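PDB 6N5U: protein SCO1 homolog 1, mitochondrial from Arabidopsis thaliana, which binds copper(I) and is thought to act as a metallochaperone in mitochondrial copper homeostasis, possibly inserting copper into cytochrome c oxidase. Local coordinates for residues R111-K119 / V129-M138. Numbering follows the deposited sequence.
With CU1 (copper (I) ion), chain D.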
ATOM      1  N   ARG A 111      11.998  -5.101   3.764  1.00 41.66           N
ATOM      2  CA  ARG A 111      12.649  -5.700   4.929  1.00 43.33           C
ATOM      3  C   ARG A 111      12.004  -5.176   6.216  1.00 49.68           C
ATOM      4  O   ARG A 111      11.604  -5.984   7.044  1.00 51.92           O
ATOM      5  CB  ARG A 111      14.139  -5.357   4.948  1.00 43.00           C
ATOM      6  CG  ARG A 111      15.009  -6.433   5.564  1.00 42.11           C
ATOM      7  CD  ARG A 111      16.328  -5.906   6.110  1.00 44.13           C
ATOM      8  NE  ARG A 111      17.027  -4.989   5.211  1.00 53.72           N
ATOM      9  CZ  ARG A 111      17.801  -5.360   4.194  1.00 76.51           C
ATOM     10  NH1 ARG A 111      17.973  -6.646   3.918  1.00 58.68           N
ATOM     11  NH2 ARG A 111      18.399  -4.447   3.438  1.00 74.06           N
ATOM     12  N   SER A 112      11.870  -3.831   6.353  1.00 44.66           N
ATOM     13  CA  SER A 112      11.297  -3.137   7.504  1.00 44.91           C
ATOM     14  C   SER A 112       9.886  -3.617   7.836  1.00 47.49           C
ATOM     15  O   SER A 112       9.565  -3.838   9.005  1.00 49.31           O
ATOM     16  CB  SER A 112      11.311  -1.629   7.277  1.00 49.71           C
ATOM     17  OG  SER A 112      12.617  -1.107   7.459  1.00 60.42           O
ATOM     18  N   TYR A 113       9.074  -3.822   6.804  1.00 41.53           N
ATOM     19  CA  TYR A 113       7.688  -4.270   6.920  1.00 40.74           C
ATOM     20  C   TYR A 113       7.567  -5.801   6.869  1.00 44.73           C
ATOM     21  O   TYR A 113       6.475  -6.318   6.959  1.00 45.35           O
ATOM     22  CB  TYR A 113       6.796  -3.546   5.867  1.00 39.93           C
ATOM     23  CG  TYR A 113       6.580  -2.099   6.265  1.00 43.06           C
ATOM     24  CD1 TYR A 113       7.522  -1.124   5.951  1.00 46.00           C
ATOM     25  CD2 TYR A 113       5.513  -1.732   7.083  1.00 45.07           C
ATOM     26  CE1 TYR A 113       7.390   0.186   6.407  1.00 49.18           C
ATOM     27  CE2 TYR A 113       5.368  -0.423   7.546  1.00 47.09           C
ATOM     28  CZ  TYR A 113       6.306   0.537   7.198  1.00 56.73           C
ATOM     29  OH  TYR A 113       6.177   1.827   7.661  1.00 59.10           O
ATOM     30  N   ARG A 114       8.688  -6.522   6.789  1.00 41.92           N
ATOM     31  CA  ARG A 114       8.695  -7.992   6.748  1.00 42.84           C
ATOM     32  C   ARG A 114       7.900  -8.521   5.542  1.00 46.08           C
ATOM     33  O   ARG A 114       7.062  -9.417   5.661  1.00 47.71           O
ATOM     34  CB  ARG A 114       8.243  -8.625   8.093  1.00 45.23           C
ATOM     35  CG  ARG A 114       8.774  -7.972   9.392  1.00 50.92           C
ATOM     36  CD  ARG A 114      10.273  -7.835   9.385  1.00 43.87           C
ATOM     37  NE  ARG A 114      10.811  -7.464  10.683  1.00 56.06           N
ATOM     38  CZ  ARG A 114      12.000  -6.900  10.848  1.00 66.15           C
ATOM     39  NH1 ARG A 114      12.745  -6.588   9.795  1.00 50.69           N
ATOM     40  NH2 ARG A 114      12.448  -6.631  12.068  1.00 46.01           N
ATOM     41  N   VAL A 115       8.156  -7.931   4.381  1.00 40.62           N
ATOM     42  CA  VAL A 115       7.494  -8.282   3.131  1.00 39.86           C
ATOM     43  C   VAL A 115       8.419  -9.150   2.260  1.00 43.91           C
ATOM     44  O   VAL A 115       9.590  -8.812   2.049  1.00 44.43           O
ATOM     45  CB  VAL A 115       6.982  -7.012   2.380  1.00 42.73           C
ATOM     46  CG1 VAL A 115       6.463  -7.348   0.983  1.00 41.77           C
ATOM     47  CG2 VAL A 115       5.905  -6.295   3.189  1.00 42.73           C
ATOM     48  N   TYR A 116       7.882 -10.274   1.769  1.00 38.46           N
ATOM     49  CA  TYR A 116       8.568 -11.154   0.838  1.00 37.50           C
ATOM     50  C   TYR A 116       8.227 -10.658  -0.584  1.00 39.74           C
ATOM     51  O   TYR A 116       7.072 -10.336  -0.863  1.00 38.22           O
ATOM     52  CB  TYR A 116       8.079 -12.610   1.031  1.00 39.41           C
ATOM     53  CG  TYR A 116       8.217 -13.478  -0.204  1.00 41.14           C
ATOM     54  CD1 TYR A 116       9.463 -13.931  -0.625  1.00 43.97           C
ATOM     55  CD2 TYR A 116       7.103 -13.829  -0.963  1.00 41.14           C
ATOM     56  CE1 TYR A 116       9.601 -14.688  -1.785  1.00 45.27           C
ATOM     57  CE2 TYR A 116       7.227 -14.618  -2.106  1.00 42.72           C
ATOM     58  CZ  TYR A 116       8.480 -15.042  -2.514  1.00 49.83           C
ATOM     59  OH  TYR A 116       8.621 -15.816  -3.640  1.00 53.55           O
ATOM     60  N   TYR A 117       9.221 -10.619  -1.471  1.00 36.88           N
ATOM     61  CA  TYR A 117       9.034 -10.269  -2.879  1.00 36.76           C
ATOM     62  C   TYR A 117      10.125 -10.930  -3.715  1.00 45.05           C
ATOM     63  O   TYR A 117      11.301 -10.903  -3.341  1.00 47.28           O
ATOM     64  CB  TYR A 117       8.869  -8.752  -3.115  1.00 36.67           C
ATOM     65  CG  TYR A 117      10.129  -7.925  -3.050  1.00 39.22           C
ATOM     66  CD1 TYR A 117      10.630  -7.475  -1.832  1.00 41.18           C
ATOM     67  CD2 TYR A 117      10.772  -7.512  -4.208  1.00 40.72           C
ATOM     68  CE1 TYR A 117      11.798  -6.715  -1.767  1.00 43.33           C
ATOM     69  CE2 TYR A 117      11.937  -6.752  -4.157  1.00 42.70           C
ATOM     70  CZ  TYR A 117      12.448  -6.352  -2.933  1.00 51.83           C
ATOM     71  OH  TYR A 117      13.608  -5.618  -2.890  1.00 55.65           O
ATOM     72  N   MET A 118       9.736 -11.605  -4.790  1.00 43.66           N
ATOM     73  CA  MET A 118      10.676 -12.329  -5.642  1.00 46.16           C
ATOM     74  C   MET A 118      10.193 -12.375  -7.090  1.00 49.67           C
ATOM     75  O   MET A 118       9.066 -12.772  -7.368  1.00 49.68           O
ATOM     76  CB  MET A 118      10.842 -13.749  -5.114  1.00 51.75           C
ATOM     77  CG  MET A 118      11.940 -14.529  -5.776  1.00 60.07           C
ATOM     78  SD  MET A 118      11.988 -16.213  -5.113  1.00 69.41           S
ATOM     79  CE  MET A 118      12.887 -15.917  -3.558  1.00 65.69           C
ATOM     80  N   LYS A 119      11.060 -11.982  -8.012  1.00 46.81           N
ATOM     81  CA  LYS A 119      10.783 -12.021  -9.443  1.00 46.72           C
ATOM     82  C   LYS A 119      10.573 -13.462  -9.873  1.00 54.38           C
ATOM     83  O   LYS A 119      11.287 -14.377  -9.425  1.00 56.63           O
ATOM     84  CB  LYS A 119      11.932 -11.397 -10.227  1.00 47.39           C
ATOM     85  CG  LYS A 119      11.658  -9.956 -10.560  1.00 43.27           C
ATOM     86  CD  LYS A 119      12.862  -9.242 -11.093  1.00 51.70           C
ATOM     87  CE  LYS A 119      13.193  -9.564 -12.517  1.00 55.81           C
ATOM     88  NZ  LYS A 119      14.038  -8.494 -13.068  1.00 66.07           N
ATOM     89  N   VAL A 129       6.074 -10.481 -10.149  1.00 36.74           N
ATOM     90  CA  VAL A 129       6.695 -10.430  -8.832  1.00 35.95           C
ATOM     91  C   VAL A 129       5.782 -11.193  -7.860  1.00 40.68           C
ATOM     92  O   VAL A 129       4.603 -10.873  -7.724  1.00 39.95           O
ATOM     93  CB  VAL A 129       7.066  -8.997  -8.338  1.00 36.52           C
ATOM     94  CG1 VAL A 129       7.639  -9.038  -6.924  1.00 35.16           C
ATOM     95  CG2 VAL A 129       8.045  -8.316  -9.300  1.00 35.53           C
ATOM     96  N   ASP A 130       6.306 -12.276  -7.297  1.00 38.38           N
ATOM     97  CA  ASP A 130       5.606 -13.086  -6.306  1.00 38.69           C
ATOM     98  C   ASP A 130       5.834 -12.357  -4.978  1.00 38.76           C
ATOM     99  O   ASP A 130       6.970 -12.023  -4.647  1.00 33.90           O
ATOM    100  CB  ASP A 130       6.210 -14.495  -6.284  1.00 43.08           C
ATOM    101  CG  ASP A 130       5.501 -15.496  -5.410  1.00 55.23           C
ATOM    102  OD1 ASP A 130       4.337 -15.253  -5.054  1.00 54.35           O
ATOM    103  OD2 ASP A 130       6.108 -16.530  -5.093  1.00 70.50           O
ATOM    104  N   HIS A 131       4.763 -12.034  -4.263  1.00 38.60           N
ATOM    105  CA  HIS A 131       4.895 -11.255  -3.029  1.00 39.27           C
ATOM    106  C   HIS A 131       3.814 -11.531  -2.010  1.00 44.94           C
ATOM    107  O   HIS A 131       2.825 -12.211  -2.307  1.00 45.95           O
ATOM    108  CB  HIS A 131       4.939  -9.744  -3.355  1.00 39.22           C
ATOM    109  CG  HIS A 131       3.668  -9.240  -3.986  1.00 42.21           C
ATOM    110  ND1 HIS A 131       2.648  -8.699  -3.223  1.00 43.66           N
ATOM    111  CD2 HIS A 131       3.282  -9.259  -5.282  1.00 43.43           C
ATOM    112  CE1 HIS A 131       1.709  -8.359  -4.083  1.00 42.95           C
ATOM    113  NE2 HIS A 131       2.055  -8.675  -5.337  1.00 43.30           N
ATOM    114  N   SER A 132       4.014 -10.976  -0.804  1.00 42.61           N
ATOM    115  CA  SER A 132       3.127 -11.096   0.353  1.00 43.35           C
ATOM    116  C   SER A 132       1.879 -10.259   0.083  1.00 50.07           C
ATOM    117  O   SER A 132       2.008  -9.100  -0.334  1.00 49.23           O
ATOM    118  CB  SER A 132       3.825 -10.574   1.606  1.00 43.27           C
ATOM    119  OG  SER A 132       5.177 -10.980   1.728  1.00 44.57           O
ATOM    120  N   ILE A 133       0.682 -10.851   0.247  1.00 49.91           N
ATOM    121  CA  ILE A 133      -0.588 -10.124   0.032  1.00 50.88           C
ATOM    122  C   ILE A 133      -0.958  -9.599   1.394  1.00 57.53           C
ATOM    123  O   ILE A 133      -1.463 -10.341   2.258  1.00 58.80           O
ATOM    124  CB  ILE A 133      -1.682 -10.948  -0.681  1.00 55.00           C
ATOM    125  CG1 ILE A 133      -1.147 -11.438  -2.040  1.00 55.03           C
ATOM    126  CG2 ILE A 133      -2.961 -10.116  -0.850  1.00 56.13           C
ATOM    127  CD1 ILE A 133      -1.436 -12.875  -2.354  1.00 64.36           C
ATOM    128  N   VAL A 134      -0.575  -8.329   1.621  1.00 53.52           N
ATOM    129  CA  VAL A 134      -0.619  -7.683   2.920  1.00 54.01           C
ATOM    130  C   VAL A 134      -1.151  -6.222   2.916  1.00 51.28           C
ATOM    131  O   VAL A 134      -0.939  -5.494   1.962  1.00 50.90           O
ATOM    132  CB  VAL A 134       0.851  -7.748   3.449  1.00 59.92           C
ATOM    133  CG1 VAL A 134       1.029  -6.950   4.708  1.00 60.87           C
ATOM    134  CG2 VAL A 134       1.307  -9.180   3.694  1.00 61.27           C
ATOM    135  N   MET A 135      -1.785  -5.804   4.020  1.00 43.53           N
ATOM    136  CA  MET A 135      -2.231  -4.440   4.293  1.00 42.64           C
ATOM    137  C   MET A 135      -1.857  -4.133   5.732  1.00 47.26           C
ATOM    138  O   MET A 135      -2.027  -4.980   6.629  1.00 46.94           O
ATOM    139  CB  MET A 135      -3.734  -4.216   4.043  1.00 45.82           C
ATOM    140  CG  MET A 135      -4.096  -4.250   2.592  1.00 48.43           C
ATOM    141  SD  MET A 135      -5.838  -4.168   2.199  1.00 54.21           S
ATOM    142  CE  MET A 135      -6.474  -5.700   3.089  1.00 53.26           C
ATOM    143  N   TYR A 136      -1.334  -2.926   5.947  1.00 44.19           N
ATOM    144  CA  TYR A 136      -0.850  -2.499   7.255  1.00 45.01           C
ATOM    145  C   TYR A 136      -1.522  -1.225   7.682  1.00 48.72           C
ATOM    146  O   TYR A 136      -1.344  -0.192   7.032  1.00 49.47           O
ATOM    147  CB  TYR A 136       0.674  -2.262   7.207  1.00 45.97           C
ATOM    148  CG  TYR A 136       1.518  -3.483   6.958  1.00 47.31           C
ATOM    149  CD1 TYR A 136       1.672  -4.459   7.938  1.00 51.37           C
ATOM    150  CD2 TYR A 136       2.228  -3.634   5.770  1.00 46.22           C
ATOM    151  CE1 TYR A 136       2.494  -5.565   7.739  1.00 52.45           C
ATOM    152  CE2 TYR A 136       3.070  -4.731   5.565  1.00 46.72           C
ATOM    153  CZ  TYR A 136       3.201  -5.693   6.556  1.00 54.68           C
ATOM    154  OH  TYR A 136       3.928  -6.840   6.351  1.00 56.41           O
ATOM    155  N   LEU A 137      -2.286  -1.279   8.769  1.00 44.44           N
ATOM    156  CA  LEU A 137      -2.945  -0.075   9.234  1.00 45.02           C
ATOM    157  C   LEU A 137      -1.987   0.606  10.205  1.00 51.33           C
ATOM    158  O   LEU A 137      -1.753   0.109  11.309  1.00 51.89           O
ATOM    159  CB  LEU A 137      -4.336  -0.390   9.844  1.00 46.15           C
ATOM    160  CG  LEU A 137      -4.989   0.663  10.758  1.00 51.73           C
ATOM    161  CD1 LEU A 137      -5.679   1.757   9.954  1.00 51.98           C
ATOM    162  CD2 LEU A 137      -5.936   0.014  11.715  1.00 52.91           C
ATOM    163  N   MET A 138      -1.366   1.694   9.732  1.00 48.28           N
ATOM    164  CA  MET A 138      -0.458   2.565  10.479  1.00 49.79           C
ATOM    165  C   MET A 138      -1.334   3.674  11.051  1.00 57.20           C
ATOM    166  O   MET A 138      -2.336   4.041  10.428  1.00 57.00           O
ATOM    167  CB  MET A 138       0.590   3.206   9.542  1.00 50.97           C
ATOM    168  CG  MET A 138       1.479   2.220   8.818  1.00 52.31           C
ATOM    169  SD  MET A 138       2.474   1.194   9.929  1.00 57.84           S
ATOM    170  CE  MET A 138       1.840  -0.310   9.521  1.00 52.71           C
TER
HETATM  171 CU   CU1 D 201       0.168  -8.555  -7.020  0.50 56.44          CU
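S132 OG accepts the backbone N-H of Y116 at 2.8 Å, and S132 N donates in return to Y116 O, a reciprocal pair of hydrogen bonds just beyond the paired strands. The hairpin itself is antiparallel: M118 and D130 form a hydrogen-bonded pair, with non-hydrogen-bonded pairs Y117–H131 and K119–V129 on either side. The Y116 side chain reaches obliquely across to D130, CG anti to the backbone N (chi1 154°), which brings its OH to D130 OD2 at 3.0 Å. Ring and carboxylate stand almost perpendicular (88°), and the hydroxyl meets the oxygen from above the carboxylate plane. Farther along, Y136 packs obliquely against Y113, with Y113 CD2 over one face of its ring and V115 CG2 at its edge; Y136 OH lies 2.7 Å from Y113 O. M138 extends this packing through a Met-aromatic contact, SD at the edge of the Y113 ring. With an alanine in place of Y136, Y113 CB and V115 CG2 would probably lose their aromatic neighbour, opening a gap between residues 113-115 and strand 135-138. On the hairpin, H131 NE2 binds copper at 2.5 Å while ND1 donates to S132 O; C42 and C46 complete the copper(I) site of this thioredoxin-fold Sco domain.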